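Local coordinates for protein glycoside hydrolase family 43 (Halothermothrix orenii, PDB 4QQS) that hydrolyses O-glycosidic bonds as a thermostable five-bladed beta-propeller glycosidase with alpha-L-arabinofuranosidase activity, probably acting in the breakdown of plant polysaccharides such as xylan, at residues A[5-10]-A[303-308]; A[272-277]-A[284-289]. All blocks are in the same frame, centred on the assembly; numbering follows the deposited sequence.

Contact 1 brings the loop before strand 16-23, the first of the chain, against the loop after strand 298-302, the last, so the two ends of the chain meet beside the final sheet. Contact 2, nested inside the long loop that contact 1 closes, pairs the two middle strands, 268-275 and 285-295, of this four-stranded antiparallel sheet. The contacts lie about 11 Å apart, centre to centre, on the same side of the chain's centre, and they touch: Asn7 ND2 lies 2.8 Å from Ile289 O, a probable hydrogen bond, and Pro8 CB packs against Val287 O. The N-terminal segment thus runs beside the last blade before the first blade begins.

Contact 1: A[5-10]-A[303-308]; sequences YTNPVG and GPTRSP
Arg306 meets Asn7 and Pro8 with the outer half of its side chain, from CD onward. CB starts out pointing away and CG stands anti to the carbonyl carbon (chi1 -75°); bends at chi2 and chi3 then carry the chain across. CD lies 3.3 Å from Asn7 O and also comes near Asn7 CB. NE passes Pro8 CD at 3.8 Å, and the guanidinium presents one face to the ring, with Pro8 CG above its centre, 3.8 Å from Arg306 CZ. NH1 makes a weak hydrogen bond to Thr274 OG1, and NH2 lies 4.0 Å from Pro8 CG.

Asn7 ND2 donates to Thr305 O (3.1 Å, 160° at the hydrogen), which lies in the amide plane, while the donor stands above the carbonyl plane. The same nitrogen also bonds Ile289 O. A water accepts the backbone N-H of Asn7 and donates to Thr305 OG1 and Ser307 O. A side-chain amide and one water thus join two irregular loops from opposite chain ends, beside a cis Asn7-Pro8 peptide bond.

Among the strands, Asn7 and Arg306 both pack on Asn288 of strand 285-295, where Tyr5 OH and Thr305 OG1 converge on Asp290 OD1; Tyr5 also touches Phe269 of strand 268-275.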
ATOM      1  N   TYR A   5     -13.448   0.681 -18.870  1.00 17.61           N
ATOM      2  CA  TYR A   5     -13.330   1.558 -17.704  1.00 16.97           C
ATOM      3  C   TYR A   5     -12.562   2.823 -18.075  1.00 16.24           C
ATOM      4  O   TYR A   5     -11.752   2.820 -19.001  1.00 16.07           O
ATOM      5  CB  TYR A   5     -12.660   0.851 -16.514  1.00 16.44           C
ATOM      6  CG  TYR A   5     -11.158   0.670 -16.624  1.00 14.92           C
ATOM      7  CD1 TYR A   5     -10.282   1.652 -16.185  1.00 14.43           C
ATOM      8  CD2 TYR A   5     -10.611  -0.501 -17.146  1.00 14.28           C
ATOM      9  CE1 TYR A   5      -8.906   1.478 -16.271  1.00 13.70           C
ATOM     10  CE2 TYR A   5      -9.241  -0.683 -17.229  1.00 13.78           C
ATOM     11  CZ  TYR A   5      -8.393   0.316 -16.790  1.00 13.21           C
ATOM     12  OH  TYR A   5      -7.033   0.123 -16.878  1.00 13.51           O
ATOM     13  N   THR A   6     -12.815   3.902 -17.338  1.00 16.58           N
ATOM     14  CA  THR A   6     -12.044   5.133 -17.459  1.00 16.40           C
ATOM     15  C   THR A   6     -11.654   5.554 -16.058  1.00 14.64           C
ATOM     16  O   THR A   6     -12.517   5.722 -15.199  1.00 15.42           O
ATOM     17  CB  THR A   6     -12.859   6.263 -18.128  1.00 18.79           C
ATOM     18  OG1 THR A   6     -13.290   5.848 -19.431  1.00 20.04           O
ATOM     19  CG2 THR A   6     -12.035   7.528 -18.278  1.00 19.87           C
ATOM     20  N   ASN A   7     -10.356   5.713 -15.826  1.00 12.94           N
ATOM     21  CA  ASN A   7      -9.887   6.220 -14.554  1.00 11.70           C
ATOM     22  C   ASN A   7     -10.294   7.671 -14.377  1.00 11.94           C
ATOM     23  O   ASN A   7     -10.446   8.393 -15.359  1.00 13.44           O
ATOM     24  CB  ASN A   7      -8.363   6.130 -14.475  1.00 10.98           C
ATOM     25  CG  ASN A   7      -7.872   4.740 -14.178  1.00 10.03           C
ATOM     26  OD1 ASN A   7      -8.432   4.033 -13.332  1.00 10.01           O
ATOM     27  ND2 ASN A   7      -6.794   4.347 -14.843  1.00 10.11           N
ATOM     28  N   PRO A   8     -10.441   8.115 -13.127  1.00 12.11           N
ATOM     29  CA  PRO A   8     -10.356   7.318 -11.899  1.00 12.04           C
ATOM     30  C   PRO A   8     -11.608   6.456 -11.693  1.00 12.49           C
ATOM     31  O   PRO A   8     -12.710   6.961 -11.802  1.00 15.93           O
ATOM     32  CB  PRO A   8     -10.266   8.385 -10.797  1.00 12.41           C
ATOM     33  CG  PRO A   8      -9.847   9.635 -11.500  1.00 13.09           C
ATOM     34  CD  PRO A   8     -10.508   9.556 -12.831  1.00 12.20           C
ATOM     35  N   VAL A   9     -11.452   5.175 -11.381  1.00 12.29           N
ATOM     36  CA  VAL A   9     -12.590   4.272 -11.272  1.00 12.29           C
ATOM     37  C   VAL A   9     -13.314   4.423  -9.939  1.00 12.47           C
ATOM     38  O   VAL A   9     -12.682   4.472  -8.878  1.00 13.80           O
ATOM     39  CB  VAL A   9     -12.209   2.791 -11.499  1.00 13.07           C
ATOM     40  CG1 VAL A   9     -11.781   2.570 -12.933  1.00 13.43           C
ATOM     41  CG2 VAL A   9     -11.143   2.331 -10.521  1.00 13.28           C
ATOM     42  N   GLY A  10     -14.637   4.512 -10.002  1.00 12.30           N
ATOM     43  CA  GLY A  10     -15.456   4.548  -8.810  1.00 12.68           C
ATOM     44  C   GLY A  10     -15.751   5.934  -8.280  1.00 11.88           C
ATOM     45  O   GLY A  10     -16.595   6.086  -7.389  1.00 12.10           O
ATOM     46  N   GLY A 303       0.151   2.333 -18.523  1.00 12.40           N
ATOM     47  CA  GLY A 303      -0.474   3.482 -17.904  1.00 12.77           C
ATOM     48  C   GLY A 303       0.544   4.522 -17.487  1.00 12.34           C
ATOM     49  O   GLY A 303       1.736   4.398 -17.774  1.00 13.76           O
ATOM     50  N   PRO A 304       0.086   5.545 -16.779  1.00 11.43           N
ATOM     51  CA  PRO A 304      -1.282   5.685 -16.271  1.00 10.36           C
ATOM     52  C   PRO A 304      -2.246   6.143 -17.356  1.00 10.57           C
ATOM     53  O   PRO A 304      -1.884   6.969 -18.200  1.00 11.68           O
ATOM     54  CB  PRO A 304      -1.124   6.758 -15.203  1.00 10.98           C
ATOM     55  CG  PRO A 304      -0.023   7.629 -15.737  1.00 12.25           C
ATOM     56  CD  PRO A 304       0.941   6.680 -16.389  1.00 12.11           C
ATOM     57  N   THR A 305      -3.466   5.614 -17.338  1.00 10.90           N
ATOM     58  CA  THR A 305      -4.456   5.961 -18.349  1.00 11.79           C
ATOM     59  C   THR A 305      -5.573   6.818 -17.779  1.00 13.31           C
ATOM     60  O   THR A 305      -5.906   6.750 -16.596  1.00 12.79           O
ATOM     61  CB  THR A 305      -5.108   4.722 -18.985  1.00 11.61           C
ATOM     62  OG1 THR A 305      -5.902   4.039 -18.010  1.00 11.74           O
ATOM     63  CG2 THR A 305      -4.081   3.797 -19.578  1.00 11.89           C
ATOM     64  N   ARG A 306      -6.159   7.621 -18.667  1.00 15.38           N
ATOM     65  CA  ARG A 306      -7.364   8.393 -18.375  1.00 18.42           C
ATOM     66  C   ARG A 306      -8.272   8.431 -19.590  1.00 19.92           C
ATOM     67  O   ARG A 306      -8.891   9.448 -19.871  1.00 22.18           O
ATOM     68  CB  ARG A 306      -7.005   9.825 -18.001  1.00 21.54           C
ATOM     69  CG  ARG A 306      -6.444   9.950 -16.637  1.00 24.15           C
ATOM     70  CD  ARG A 306      -7.523   9.809 -15.625  1.00 25.50           C
ATOM     71  NE  ARG A 306      -7.597  10.997 -14.784  1.00 26.40           N
ATOM     72  CZ  ARG A 306      -7.060  11.101 -13.572  1.00 26.47           C
ATOM     73  NH1 ARG A 306      -6.392  10.083 -13.023  1.00 27.30           N
ATOM     74  NH2 ARG A 306      -7.201  12.228 -12.894  1.00 26.18           N
ATOM     75  N   SER A 307      -8.321   7.328 -20.317  1.00 20.02           N
ATOM     76  CA  SER A 307      -9.187   7.176 -21.473  1.00 20.16           C
ATOM     77  C   SER A 307      -9.767   5.774 -21.390  1.00 18.88           C
ATOM     78  O   SER A 307      -9.260   4.950 -20.644  1.00 17.79           O
ATOM     79  CB  SER A 307      -8.388   7.340 -22.759  1.00 21.41           C
ATOM     80  OG  SER A 307      -7.327   6.406 -22.821  1.00 22.30           O
ATOM     81  N   PRO A 308     -10.828   5.493 -22.150  1.00 18.50           N
ATOM     82  CA  PRO A 308     -11.469   4.178 -22.032  1.00 17.97           C
ATOM     83  C   PRO A 308     -10.534   3.001 -22.331  1.00 16.75           C
ATOM     84  O   PRO A 308      -9.870   2.984 -23.375  1.00 17.77           O
ATOM     85  CB  PRO A 308     -12.594   4.252 -23.066  1.00 18.98           C
ATOM     86  CG  PRO A 308     -12.901   5.701 -23.162  1.00 19.72           C
ATOM     87  CD  PRO A 308     -11.588   6.394 -23.034  1.00 19.63           C
TER
HETATM   88  O   HOH W   1      -8.465   5.124 -17.962  1.00 13.22           O

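Contact 2: A[272-277]-A[284-289]; sequences YHTHTY and DRTVNI
Arg285, Tyr272 and Asn288 give up the most surface in this antiparallel pairing, in which the Asn288 amide adds a bond to the backbone ladder. Arg285 runs alongside His273 and lays CD over one face of the imidazole, 3.9 Å from the ring centroid and displaced toward its rim, a CH-pi contact. Its guanidinium plane is turned 49° from the ring, and NE has weak bonds to Gly283 O and Ile15 O.

On the face of the sheet that carries Tyr272, Thr274, Thr286 and Asn288, Asn288 CB sits over the Tyr272 ring, 3.6 Å from its centroid. The tyrosine takes the crowded position, CG between backbone N and carbonyl carbon (chi1 62°), which brings its ring across this CB; its hydroxyl bonds Asp290. From the same asparagine, ND2 donates to Tyr272 O at 3.2 Å, coming from above the carbonyl plane, and to Thr274 OG1 at 3.0 Å. Tyr272 O accepts two hydrogens, the second from Asn288 N, nearly along the C=O axis.

Tyr272 with Asn288 and Thr274 with Thr286 are the hydrogen-bonded pairs. Past them, Thr276 N reaches Asp284 O, and Thr276 OG1 donates to Asp284 OD1 (2.7 Å) from above the carboxylate plane.

Chemically, the Asn288 amide links Tyr272 O and Thr274 OG1 on one side of the hairpin, whereas on the other His273 makes a weak hydrogen bond to Asp17, the predicted proton acceptor. This side probably lines the active-site pocket: between nearest atoms, the Arg285 side chain is about 7 Å from that of Glu195, the predicted proton donor, and about 5 Å from a buffer molecule.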
ATOM      1  N   TYR A 272      -3.857   2.169  -7.682  1.00  6.42           N
ATOM      2  CA  TYR A 272      -3.004   3.256  -7.230  1.00  6.42           C
ATOM      3  C   TYR A 272      -3.800   4.542  -7.114  1.00  6.42           C
ATOM      4  O   TYR A 272      -4.854   4.687  -7.736  1.00  7.34           O
ATOM      5  CB  TYR A 272      -1.808   3.441  -8.185  1.00  6.73           C
ATOM      6  CG  TYR A 272      -2.195   3.805  -9.600  1.00  7.00           C
ATOM      7  CD1 TYR A 272      -2.608   2.839 -10.511  1.00  7.24           C
ATOM      8  CD2 TYR A 272      -2.159   5.123 -10.016  1.00  7.49           C
ATOM      9  CE1 TYR A 272      -2.974   3.182 -11.814  1.00  7.84           C
ATOM     10  CE2 TYR A 272      -2.513   5.477 -11.321  1.00  7.86           C
ATOM     11  CZ  TYR A 272      -2.930   4.508 -12.209  1.00  7.84           C
ATOM     12  OH  TYR A 272      -3.284   4.906 -13.481  1.00  8.96           O
ATOM     13  N   HIS A 273      -3.295   5.478  -6.321  1.00  6.45           N
ATOM     14  CA  HIS A 273      -3.947   6.768  -6.228  1.00  6.61           C
ATOM     15  C   HIS A 273      -3.259   7.810  -7.094  1.00  6.67           C
ATOM     16  O   HIS A 273      -2.113   7.657  -7.467  1.00  7.04           O
ATOM     17  CB  HIS A 273      -4.095   7.249  -4.790  1.00  7.05           C
ATOM     18  CG  HIS A 273      -2.826   7.562  -4.064  1.00  6.93           C
ATOM     19  ND1 HIS A 273      -1.803   8.394  -4.480  1.00  9.39           N
ATOM     20  CD2 HIS A 273      -2.507   7.161  -2.822  1.00  6.09           C
ATOM     21  CE1 HIS A 273      -0.894   8.447  -3.508  1.00  6.97           C
ATOM     22  NE2 HIS A 273      -1.314   7.722  -2.495  1.00  8.90           N
ATOM     23  N   THR A 274      -4.017   8.850  -7.431  1.00  6.86           N
ATOM     24  CA  THR A 274      -3.486  10.069  -8.042  1.00  7.33           C
ATOM     25  C   THR A 274      -4.164  11.262  -7.370  1.00  7.69           C
ATOM     26  O   THR A 274      -5.187  11.118  -6.709  1.00  8.61           O
ATOM     27  CB  THR A 274      -3.760  10.128  -9.555  1.00  8.28           C
ATOM     28  OG1 THR A 274      -5.165   9.995  -9.778  1.00  9.38           O
ATOM     29  CG2 THR A 274      -3.015   9.045 -10.302  1.00  8.93           C
ATOM     30  N   HIS A 275      -3.638  12.463  -7.569  1.00  8.35           N
ATOM     31  CA  HIS A 275      -4.275  13.623  -6.961  1.00  8.77           C
ATOM     32  C   HIS A 275      -5.614  13.906  -7.606  1.00  9.92           C
ATOM     33  O   HIS A 275      -5.750  13.909  -8.829  1.00 10.83           O
ATOM     34  CB  HIS A 275      -3.397  14.853  -7.076  1.00  9.23           C
ATOM     35  CG  HIS A 275      -2.081  14.705  -6.391  1.00  9.36           C
ATOM     36  ND1 HIS A 275      -1.918  14.547  -5.032  1.00 10.57           N
ATOM     37  CD2 HIS A 275      -0.847  14.675  -6.928  1.00  8.45           C
ATOM     38  CE1 HIS A 275      -0.626  14.432  -4.776  1.00  8.48           C
ATOM     39  NE2 HIS A 275       0.043  14.528  -5.909  1.00 10.69           N
ATOM     40  N   THR A 276      -6.607  14.167  -6.772  1.00 11.06           N
ATOM     41  CA  THR A 276      -7.934  14.486  -7.279  1.00 12.81           C
ATOM     42  C   THR A 276      -7.899  15.811  -8.049  1.00 14.90           C
ATOM     43  O   THR A 276      -8.600  15.981  -9.050  1.00 16.84           O
ATOM     44  CB  THR A 276      -8.955  14.525  -6.122  1.00 12.92           C
ATOM     45  OG1 THR A 276      -8.934  13.255  -5.461  1.00 12.57           O
ATOM     46  CG2 THR A 276     -10.366  14.825  -6.619  1.00 14.19           C
ATOM     47  N   TYR A 277      -7.077  16.739  -7.569  1.00 16.60           N
ATOM     48  CA  TYR A 277      -6.940  18.056  -8.174  1.00 18.44           C
ATOM     49  C   TYR A 277      -5.473  18.282  -8.533  1.00 17.69           C
ATOM     50  O   TYR A 277      -4.693  18.782  -7.725  1.00 19.05           O
ATOM     51  CB  TYR A 277      -7.458  19.138  -7.226  1.00 20.83           C
ATOM     52  CG  TYR A 277      -8.919  18.958  -6.877  1.00 22.98           C
ATOM     53  CD1 TYR A 277      -9.913  19.232  -7.805  1.00 24.31           C
ATOM     54  CD2 TYR A 277      -9.302  18.491  -5.630  1.00 24.00           C
ATOM     55  CE1 TYR A 277     -11.258  19.066  -7.491  1.00 25.41           C
ATOM     56  CE2 TYR A 277     -10.641  18.326  -5.302  1.00 25.06           C
ATOM     57  CZ  TYR A 277     -11.613  18.605  -6.241  1.00 25.96           C
ATOM     58  OH  TYR A 277     -12.945  18.436  -5.913  1.00 27.64           O
ATOM     59  N   ASP A 284      -5.942  14.979  -0.932  1.00 10.55           N
ATOM     60  CA  ASP A 284      -7.148  14.507  -1.596  1.00 10.72           C
ATOM     61  C   ASP A 284      -6.738  13.734  -2.841  1.00  9.54           C
ATOM     62  O   ASP A 284      -6.356  14.332  -3.852  1.00  9.86           O
ATOM     63  CB  ASP A 284      -8.050  15.678  -1.972  1.00 12.22           C
ATOM     64  CG  ASP A 284      -9.390  15.233  -2.541  1.00 13.19           C
ATOM     65  OD1 ASP A 284      -9.531  14.063  -2.934  1.00 12.34           O
ATOM     66  OD2 ASP A 284     -10.310  16.074  -2.634  1.00 16.26           O
ATOM     67  N   ARG A 285      -6.772  12.408  -2.744  1.00  8.97           N
ATOM     68  CA  ARG A 285      -6.423  11.543  -3.862  1.00  8.80           C
ATOM     69  C   ARG A 285      -7.613  10.659  -4.233  1.00  8.25           C
ATOM     70  O   ARG A 285      -8.626  10.605  -3.525  1.00  8.53           O
ATOM     71  CB  ARG A 285      -5.160  10.745  -3.558  1.00  9.38           C
ATOM     72  CG  ARG A 285      -3.946  11.690  -3.505  1.00 11.13           C
ATOM     73  CD  ARG A 285      -2.944  11.420  -2.451  1.00 13.13           C
ATOM     74  NE  ARG A 285      -3.490  11.265  -1.110  1.00 12.45           N
ATOM     75  CZ  ARG A 285      -2.764  10.718  -0.160  1.00 12.69           C
ATOM     76  NH1 ARG A 285      -1.527  10.347  -0.446  1.00 14.13           N
ATOM     77  NH2 ARG A 285      -3.250  10.533   1.048  1.00 14.66           N
ATOM     78  N   THR A 286      -7.475   9.991  -5.371  1.00  8.68           N
ATOM     79  CA  THR A 286      -8.546   9.235  -5.980  1.00  8.93           C
ATOM     80  C   THR A 286      -7.990   7.915  -6.524  1.00  7.98           C
ATOM     81  O   THR A 286      -6.795   7.787  -6.754  1.00  8.64           O
ATOM     82  CB  THR A 286      -9.251  10.088  -7.055  1.00 10.44           C
ATOM     83  OG1 THR A 286     -10.450   9.450  -7.502  1.00 10.79           O
ATOM     84  CG2 THR A 286      -8.347  10.348  -8.228  1.00 10.76           C
ATOM     85  N   VAL A 287      -8.862   6.928  -6.689  1.00  8.30           N
ATOM     86  CA  VAL A 287      -8.495   5.562  -7.010  1.00  8.21           C
ATOM     87  C   VAL A 287      -8.447   5.316  -8.516  1.00  7.73           C
ATOM     88  O   VAL A 287      -9.325   5.772  -9.259  1.00  8.64           O
ATOM     89  CB  VAL A 287      -9.516   4.594  -6.362  1.00  9.60           C
ATOM     90  CG1 VAL A 287      -9.198   3.151  -6.702  1.00 11.40           C
ATOM     91  CG2 VAL A 287      -9.554   4.773  -4.848  1.00 10.16           C
ATOM     92  N   ASN A 288      -7.440   4.558  -8.947  1.00  7.53           N
ATOM     93  CA  ASN A 288      -7.208   4.215 -10.349  1.00  7.76           C
ATOM     94  C   ASN A 288      -6.761   2.776 -10.450  1.00  7.55           C
ATOM     95  O   ASN A 288      -6.184   2.229  -9.504  1.00  7.83           O
ATOM     96  CB  ASN A 288      -6.101   5.071 -10.953  1.00  7.98           C
ATOM     97  CG  ASN A 288      -6.347   6.541 -10.781  1.00  8.95           C
ATOM     98  OD1 ASN A 288      -7.000   7.180 -11.600  1.00 10.87           O
ATOM     99  ND2 ASN A 288      -5.888   7.078  -9.674  1.00  8.76           N
ATOM    100  N   ILE A 289      -6.992   2.171 -11.613  1.00  7.75           N
ATOM    101  CA  ILE A 289      -6.450   0.854 -11.921  1.00  8.04           C
ATOM    102  C   ILE A 289      -5.772   0.881 -13.279  1.00  8.02           C
ATOM    103  O   ILE A 289      -6.134   1.672 -14.159  1.00  8.62           O
ATOM    104  CB  ILE A 289      -7.530  -0.260 -11.891  1.00  8.18           C
ATOM    105  CG1 ILE A 289      -8.526  -0.117 -13.048  1.00  9.42           C
ATOM    106  CG2 ILE A 289      -8.230  -0.278 -10.525  1.00  8.87           C
ATOM    107  CD1 ILE A 289      -9.560  -1.210 -13.074  1.00  9.98           C
TER
HETATM  108  O   HOH W   2      -5.442  16.696  -5.046  1.00 19.55           O